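Local coordinates for protein Phthiocerol/phenolphthiocerol synthesis polyketide synthase type I PpsC (Mycobacterium tuberculosis, PDB 5NJI) that probably dehydrates beta-hydroxyacyl intermediates to trans-enoyl thioesters through its dehydratase domain, part of a modular synthase making phthiocerol lipids, at residues Gly70-Thr82 against Arg220-Ala232. The protein carries 1 engineered substitution. Numbering follows the deposited sequence. Where two conformers were deposited one is given.
Sequences GAAYAEIALAAAT and REFMLHPVMMDIA. With 8Z2 (~{S}-[2-[3-[[(2~{R})-4-[[[(2~{R},3~{S},4~{R},5~{R})-5-(6-aminopurin-9-yl)-4-oxidanyl-3-phosphonooxy-oxolan-2-yl]methoxy-oxidanyl-phosphoryl]oxy-oxidanyl-phosphoryl]oxy-3,3-dimethyl-2-oxidanyl-butanoyl]amino]propanoylamino]ethyl] (~{E})-dodec-2-enethioate), chain B.
Helix 70-82 of one hot-dog half packs, buried near the middle of the domain, on loop 220-225 and the helix from Pro226 of the other, Ala71 resting on Pro226 and the Glu75 carboxylate on the amides of Met223 and Leu224. The helical segments run at 133° to each other, their axes 8.2 Å apart at closest approach. Small Ala71 allows this nearness: its CB lies 3.4 Å from Pro226 O and also packs on Met229 CB. The Pro226 ring sets CB on Ala72 CA and CG on Glu75 CB, and Ala74 leaves room for Leu224 CD2. Glu75, with CG anti to its backbone N (chi1 166°) and the chain bent at chi2, lays its carboxylate against the loop. Glu75 OE2 takes Met223 N at 2.9 Å, nearly straight, on its syn side but 30° out of the carboxylate plane, and is also hydrogen-bonded to His29; Glu75 OE1 receives Leu224 N at 2.7 Å from above that plane. A buried carboxylate thus satisfies two successive loop amides. Farther along, Met223 and Thr82 meet tip to tip, CE against OG1, whose hydroxyl donates to Leu78 O and is hydrogen-bonded to Trp93. Beside the ligand, Gly70 N donates to 8Z2 OA1 at 3.0 Å, and a water accepts from Ala71 N and donates to Asp230 OD1. Gly70 and Asp230, the latter also held by Gln234, line the 8Z2 pocket, consistent with the substrate site of a double hot-dog dehydratase.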
loop_
_atom_site.group_PDB
_atom_site.type_symbol
_atom_site.label_atom_id
_atom_site.label_comp_id
_atom_site.label_asym_id
_atom_site.label_seq_id
_atom_site.Cartn_x
_atom_site.Cartn_y
_atom_site.Cartn_z
ATOM N N GLY A 70 3.571 -3.693 -1.411
ATOM C CA GLY A 70 2.387 -4.137 -0.693
ATOM C C GLY A 70 1.165 -3.317 -1.029
ATOM O O GLY A 70 0.056 -3.846 -1.160
ATOM N N ALA A 71 1.335 -1.989 -1.120
ATOM C CA ALA A 71 0.207 -1.122 -1.415
ATOM C C ALA A 71 -0.462 -1.453 -2.738
ATOM O O ALA A 71 -1.658 -1.175 -2.914
ATOM C CB ALA A 71 0.704 0.329 -1.405
ATOM N N ALA A 72 0.266 -2.039 -3.689
ATOM C CA ALA A 72 -0.365 -2.365 -4.953
ATOM C C ALA A 72 -1.394 -3.463 -4.779
ATOM O O ALA A 72 -2.425 -3.450 -5.454
ATOM C CB ALA A 72 0.682 -2.773 -5.991
ATOM N N TYR A 73 -1.142 -4.416 -3.879
ATOM C CA TYR A 73 -2.132 -5.457 -3.633
ATOM C C TYR A 73 -3.398 -4.863 -3.025
ATOM O O TYR A 73 -4.512 -5.307 -3.321
ATOM C CB TYR A 73 -1.559 -6.518 -2.703
ATOM C CG TYR A 73 -0.339 -7.248 -3.211
ATOM C CD1 TYR A 73 -0.451 -8.300 -4.100
ATOM C CD2 TYR A 73 0.921 -6.891 -2.783
ATOM C CE1 TYR A 73 0.653 -8.975 -4.514
ATOM C CE2 TYR A 73 2.032 -7.550 -3.201
ATOM C CZ TYR A 73 1.900 -8.595 -4.057
ATOM O OH TYR A 73 3.029 -9.261 -4.456
ATOM N N ALA A 74 -3.247 -3.859 -2.163
ATOM C CA ALA A 74 -4.422 -3.198 -1.606
ATOM C C ALA A 74 -5.260 -2.559 -2.698
ATOM O O ALA A 74 -6.485 -2.712 -2.721
ATOM C CB ALA A 74 -3.992 -2.149 -0.581
ATOM N N GLU A 75 -4.616 -1.855 -3.638
ATOM C CA GLU A 75 -5.356 -1.271 -4.750
ATOM C C GLU A 75 -6.015 -2.349 -5.614
ATOM O O GLU A 75 -7.158 -2.195 -6.062
ATOM C CB GLU A 75 -4.419 -0.390 -5.568
ATOM C CG GLU A 75 -4.973 0.009 -6.933
ATOM C CD GLU A 75 -6.331 0.703 -6.848
ATOM O OE1 GLU A 75 -6.740 1.149 -5.756
ATOM O OE2 GLU A 75 -7.006 0.806 -7.888
ATOM N N ILE A 76 -5.307 -3.441 -5.884
ATOM C CA ILE A 76 -5.895 -4.483 -6.713
ATOM C C ILE A 76 -7.146 -5.051 -6.064
ATOM O O ILE A 76 -8.152 -5.284 -6.739
ATOM C CB ILE A 76 -4.855 -5.579 -6.997
ATOM C CG1 ILE A 76 -3.778 -5.022 -7.927
ATOM C CG2 ILE A 76 -5.497 -6.805 -7.600
ATOM C CD1 ILE A 76 -2.481 -5.820 -7.915
ATOM N N ALA A 77 -7.106 -5.290 -4.756
ATOM C CA ALA A 77 -8.285 -5.825 -4.079
ATOM C C ALA A 77 -9.459 -4.848 -4.144
ATOM O O ALA A 77 -10.597 -5.250 -4.423
ATOM C CB ALA A 77 -7.944 -6.171 -2.633
ATOM N N LEU A 78 -9.212 -3.560 -3.880
ATOM C CA LEU A 78 -10.289 -2.569 -3.951
ATOM C C LEU A 78 -10.822 -2.416 -5.363
ATOM O O LEU A 78 -12.037 -2.307 -5.564
ATOM C CB LEU A 78 -9.806 -1.217 -3.419
ATOM C CG LEU A 78 -9.484 -1.244 -1.936
ATOM C CD1 LEU A 78 -8.788 0.048 -1.620
ATOM C CD2 LEU A 78 -10.737 -1.386 -1.083
ATOM N N ALA A 79 -9.935 -2.427 -6.360
ATOM C CA ALA A 79 -10.379 -2.318 -7.737
ATOM C C ALA A 79 -11.179 -3.541 -8.161
ATOM O O ALA A 79 -12.105 -3.412 -8.965
ATOM C CB ALA A 79 -9.183 -2.137 -8.670
ATOM N N ALA A 80 -10.829 -4.718 -7.646
ATOM C CA ALA A 80 -11.578 -5.924 -7.972
ATOM C C ALA A 80 -13.013 -5.829 -7.471
ATOM O O ALA A 80 -13.958 -6.097 -8.221
ATOM C CB ALA A 80 -10.882 -7.161 -7.395
ATOM N N ALA A 81 -13.196 -5.435 -6.207
ATOM C CA ALA A 81 -14.550 -5.259 -5.682
ATOM C C ALA A 81 -15.321 -4.227 -6.487
ATOM O O ALA A 81 -16.494 -4.427 -6.810
ATOM C CB ALA A 81 -14.498 -4.850 -4.204
ATOM N N THR A 82 -14.682 -3.104 -6.806
ATOM C CA THR A 82 -15.340 -2.043 -7.553
ATOM C C THR A 82 -15.729 -2.488 -8.958
ATOM O O THR A 82 -16.787 -2.090 -9.469
ATOM C CB THR A 82 -14.414 -0.821 -7.583
ATOM O OG1 THR A 82 -14.224 -0.360 -6.247
ATOM C CG2 THR A 82 -15.001 0.309 -8.416
ATOM N N ARG A 220 -5.595 7.272 -13.462
ATOM C CA ARG A 220 -7.035 7.481 -13.524
ATOM C C ARG A 220 -7.935 6.354 -12.927
ATOM O O ARG A 220 -9.009 6.597 -12.496
ATOM C CB ARG A 220 -7.509 7.792 -14.959
ATOM C CG ARG A 220 -6.802 7.037 -16.095
ATOM C CD ARG A 220 -5.245 6.916 -16.170
ATOM N NE ARG A 220 -4.538 8.016 -16.862
ATOM C CZ ARG A 220 -3.857 9.060 -16.355
ATOM N NH1 ARG A 220 -3.684 9.330 -15.055
ATOM N NH2 ARG A 220 -3.294 9.845 -17.214
ATOM N N GLU A 221 -7.532 5.098 -13.079
ATOM C CA GLU A 221 -8.377 3.983 -12.673
ATOM C C GLU A 221 -8.162 3.555 -11.228
ATOM O O GLU A 221 -8.842 2.630 -10.775
ATOM C CB GLU A 221 -8.150 2.777 -13.594
ATOM C CG GLU A 221 -8.398 3.068 -15.063
ATOM C CD GLU A 221 -9.831 3.477 -15.339
ATOM O OE1 GLU A 221 -10.742 2.908 -14.701
ATOM O OE2 GLU A 221 -10.046 4.373 -16.184
ATOM N N PHE A 222 -7.272 4.208 -10.482
ATOM C CA PHE A 222 -6.972 3.742 -9.131
ATOM C C PHE A 222 -8.041 4.179 -8.138
ATOM O O PHE A 222 -8.456 5.342 -8.123
ATOM C CB PHE A 222 -5.618 4.259 -8.643
ATOM C CG PHE A 222 -4.424 3.723 -9.396
ATOM C CD1 PHE A 222 -4.469 2.514 -10.060
ATOM C CD2 PHE A 222 -3.234 4.430 -9.400
ATOM C CE1 PHE A 222 -3.359 2.029 -10.730
ATOM C CE2 PHE A 222 -2.134 3.963 -10.058
ATOM C CZ PHE A 222 -2.191 2.753 -10.734
ATOM N N MET A 223 -8.342 3.270 -7.249
ATOM C CA MET A 223 -9.228 3.525 -6.131
ATOM C C MET A 223 -8.321 4.163 -5.029
ATOM O O MET A 223 -8.630 5.172 -4.439
ATOM C CB MET A 223 -9.914 2.272 -5.538
ATOM C CG MET A 223 -10.854 1.525 -6.448
ATOM S SD MET A 223 -12.289 2.516 -6.707
ATOM C CE MET A 223 -12.965 2.494 -5.079
ATOM N N LEU A 224 -7.175 3.651 -4.931
ATOM C CA LEU A 224 -6.170 3.993 -3.897
ATOM C C LEU A 224 -4.802 4.021 -4.580
ATOM O O LEU A 224 -4.524 3.138 -5.260
ATOM C CB LEU A 224 -6.176 2.875 -2.766
ATOM C CG LEU A 224 -5.331 2.849 -1.484
ATOM C CD1 LEU A 224 -5.555 4.106 -0.657
ATOM C CD2 LEU A 224 -5.529 1.597 -0.611
ATOM N N HIS A 225 -4.204 5.065 -4.711
ATOM C CA HIS A 225 -2.951 5.204 -5.458
ATOM C C HIS A 225 -1.830 4.463 -4.653
ATOM O O HIS A 225 -1.498 4.902 -3.644
ATOM C CB HIS A 225 -2.543 6.696 -5.733
ATOM C CG HIS A 225 -1.510 6.856 -6.810
ATOM N ND1 HIS A 225 -0.356 6.123 -6.843
ATOM C CD2 HIS A 225 -1.483 7.625 -7.928
ATOM C CE1 HIS A 225 0.334 6.435 -7.920
ATOM N NE2 HIS A 225 -0.327 7.347 -8.591
ATOM N N PRO A 226 -1.286 3.368 -5.162
ATOM C CA PRO A 226 -0.312 2.610 -4.416
ATOM C C PRO A 226 0.955 3.412 -3.999
ATOM O O PRO A 226 1.526 3.216 -3.007
ATOM C CB PRO A 226 0.078 1.465 -5.384
ATOM C CG PRO A 226 -0.997 1.372 -6.321
ATOM C CD PRO A 226 -1.664 2.691 -6.409
ATOM N N VAL A 227 1.385 4.291 -4.881
ATOM C CA VAL A 227 2.662 4.983 -4.582
ATOM C C VAL A 227 2.424 5.920 -3.414
ATOM O O VAL A 227 3.145 6.078 -2.528
ATOM C CB VAL A 227 3.237 5.815 -5.782
ATOM C CG1 VAL A 227 4.477 6.541 -5.416
ATOM C CG2 VAL A 227 3.370 4.919 -6.995
ATOM N N MET A 228 1.289 6.593 -3.465
ATOM C CA MET A 228 0.864 7.424 -2.324
ATOM C C MET A 228 0.664 6.753 -0.761
ATOM O O MET A 228 1.165 7.095 0.193
ATOM C CB MET A 228 -0.382 8.345 -2.567
ATOM C CG MET A 228 -0.536 9.469 -1.595
ATOM S SD MET A 228 0.661 10.748 -2.104
ATOM C CE MET A 228 0.111 12.224 -1.343
ATOM N N MET A 229 0.044 5.580 -0.895
ATOM C CA MET A 229 -0.080 4.703 0.244
ATOM C C MET A 229 1.358 4.294 0.701
ATOM O O MET A 229 1.642 4.326 1.822
ATOM C CB MET A 229 -0.913 3.427 0.029
ATOM C CG MET A 229 -0.954 2.530 1.236
ATOM S SD MET A 229 -2.183 1.283 0.917
ATOM C CE MET A 229 -1.938 0.244 2.312
ATOM N N ASP A 230 2.229 3.877 -0.223
ATOM C CA ASP A 230 3.569 3.511 0.194
ATOM C C ASP A 230 4.284 4.689 0.846
ATOM O O ASP A 230 4.974 4.510 1.854
ATOM C CB ASP A 230 4.387 2.986 -0.989
ATOM C CG ASP A 230 5.699 2.363 -0.532
ATOM O OD1 ASP A 230 5.659 1.212 -0.038
ATOM O OD2 ASP A 230 6.759 3.030 -0.621
ATOM N N ILE A 231 4.150 5.892 0.269
ATOM C CA ILE A 231 4.776 7.085 0.838
ATOM C C ILE A 231 4.280 7.308 2.255
ATOM O O ILE A 231 5.062 7.576 3.175
ATOM C CB ILE A 231 4.509 8.311 -0.063
ATOM C CG1 ILE A 231 5.305 8.219 -1.360
ATOM C CG2 ILE A 231 4.861 9.625 0.667
ATOM C CD1 ILE A 231 4.737 9.108 -2.485
ATOM N N ALA A 232 2.978 7.155 2.469
ATOM C CA ALA A 232 2.452 7.258 3.829
ATOM C C ALA A 232 3.105 6.241 4.763
ATOM O O ALA A 232 3.470 6.576 5.892
ATOM C CB ALA A 232 0.937 7.081 3.828
HETATM C C2 8Z2 B . -2.615 -18.228 5.216
HETATM C C4 8Z2 B . -0.332 -18.747 5.294
HETATM C C5 8Z2 B . -0.573 -19.870 4.659
HETATM C C6 8Z2 B . -1.792 -20.205 4.316
HETATM C C8 8Z2 B . 1.510 -19.823 5.019
HETATM C C10 8Z2 B . 10.509 0.589 8.322
HETATM C C11 8Z2 B . 10.493 0.517 9.796
HETATM C C12 8Z2 B . 11.703 -0.174 10.294
HETATM N N9 8Z2 B . 0.972 -18.690 5.463
HETATM N N7 8Z2 B . 0.557 -20.503 4.474
HETATM N N3 8Z2 B . -1.338 -17.903 5.587
HETATM N N1 8Z2 B . -2.834 -19.416 4.581
HETATM N N6 8Z2 B . -1.878 -21.354 3.693
HETATM C "C1'" 8Z2 B . 1.172 -17.304 6.244
HETATM C "C2'" 8Z2 B . 0.854 -17.763 7.616
HETATM O "O2'" 8Z2 B . -0.018 -16.698 7.972
HETATM C "C3'" 8Z2 B . 2.316 -17.854 8.295
HETATM O "O3'" 8Z2 B . 2.236 -18.743 9.448
HETATM C "C4'" 8Z2 B . 2.604 -16.221 8.098
HETATM O "O4'" 8Z2 B . 2.244 -16.171 6.640
HETATM C "C5'" 8Z2 B . 3.935 -15.497 8.236
HETATM O "O5'" 8Z2 B . 4.930 -15.885 7.366
HETATM P P1 8Z2 B . 5.486 -17.244 7.192
HETATM O O11 8Z2 B . 4.562 -17.708 6.164
HETATM O O12 8Z2 B . 5.288 -18.219 8.294
HETATM O O6 8Z2 B . 7.107 -17.262 6.660
HETATM P P2 8Z2 B . 7.454 -17.637 5.128
HETATM O O21 8Z2 B . 6.250 -18.332 4.363
HETATM O O22 8Z2 B . 8.558 -18.374 4.663
HETATM O O7 8Z2 B . 7.665 -16.074 4.702
HETATM C CPA 8Z2 B . 7.788 -14.913 5.543
HETATM C CPB 8Z2 B . 7.965 -13.748 4.531
HETATM C CP8 8Z2 B . 6.752 -13.795 3.585
HETATM C CP7 8Z2 B . 8.033 -12.415 5.204
HETATM C CP9 8Z2 B . 9.252 -13.983 3.749
HETATM O OP3 8Z2 B . 5.648 -13.629 4.384
HETATM C CP6 8Z2 B . 6.757 -12.721 2.467
HETATM O OP2 8Z2 B . 7.638 -12.725 1.685
HETATM N NP2 8Z2 B . 5.677 -11.967 2.328
HETATM C CP5 8Z2 B . 5.460 -10.962 1.310
HETATM C CP4 8Z2 B . 5.891 -9.605 1.832
HETATM C CP3 8Z2 B . 5.657 -8.565 0.712
HETATM O OP1 8Z2 B . 5.625 -8.908 -0.420
HETATM N NP1 8Z2 B . 5.517 -7.309 1.058
HETATM C CP2 8Z2 B . 5.251 -6.273 0.107
HETATM C CP1 8Z2 B . 6.471 -5.887 -0.650
HETATM S S 8Z2 B . 7.692 -5.084 0.435
HETATM P P3 8Z2 B . 1.768 -20.394 9.057
HETATM O O31 8Z2 B . 2.689 -20.678 7.669
HETATM O O32 8Z2 B . 0.476 -20.617 8.554
HETATM O O33 8Z2 B . 2.049 -21.488 9.992
HETATM C CA1 8Z2 B . 7.055 -3.708 0.661
HETATM C CA2 8Z2 B . 7.850 -2.767 1.486
HETATM O OA1 8Z2 B . 6.015 -3.291 0.257
HETATM C CA3 8Z2 B . 7.258 -1.444 1.779
HETATM C CA4 8Z2 B . 8.035 -0.535 2.639
HETATM C CA5 8Z2 B . 7.254 0.674 3.087
HETATM C CA6 8Z2 B . 8.099 1.529 4.018
HETATM C CA7 8Z2 B . 8.172 0.917 5.436
HETATM C CA8 8Z2 B . 9.338 1.448 6.246
HETATM C CA9 8Z2 B . 9.253 1.148 7.767
HETATM O O HOH W 1 3.867 -0.742 -0.014
#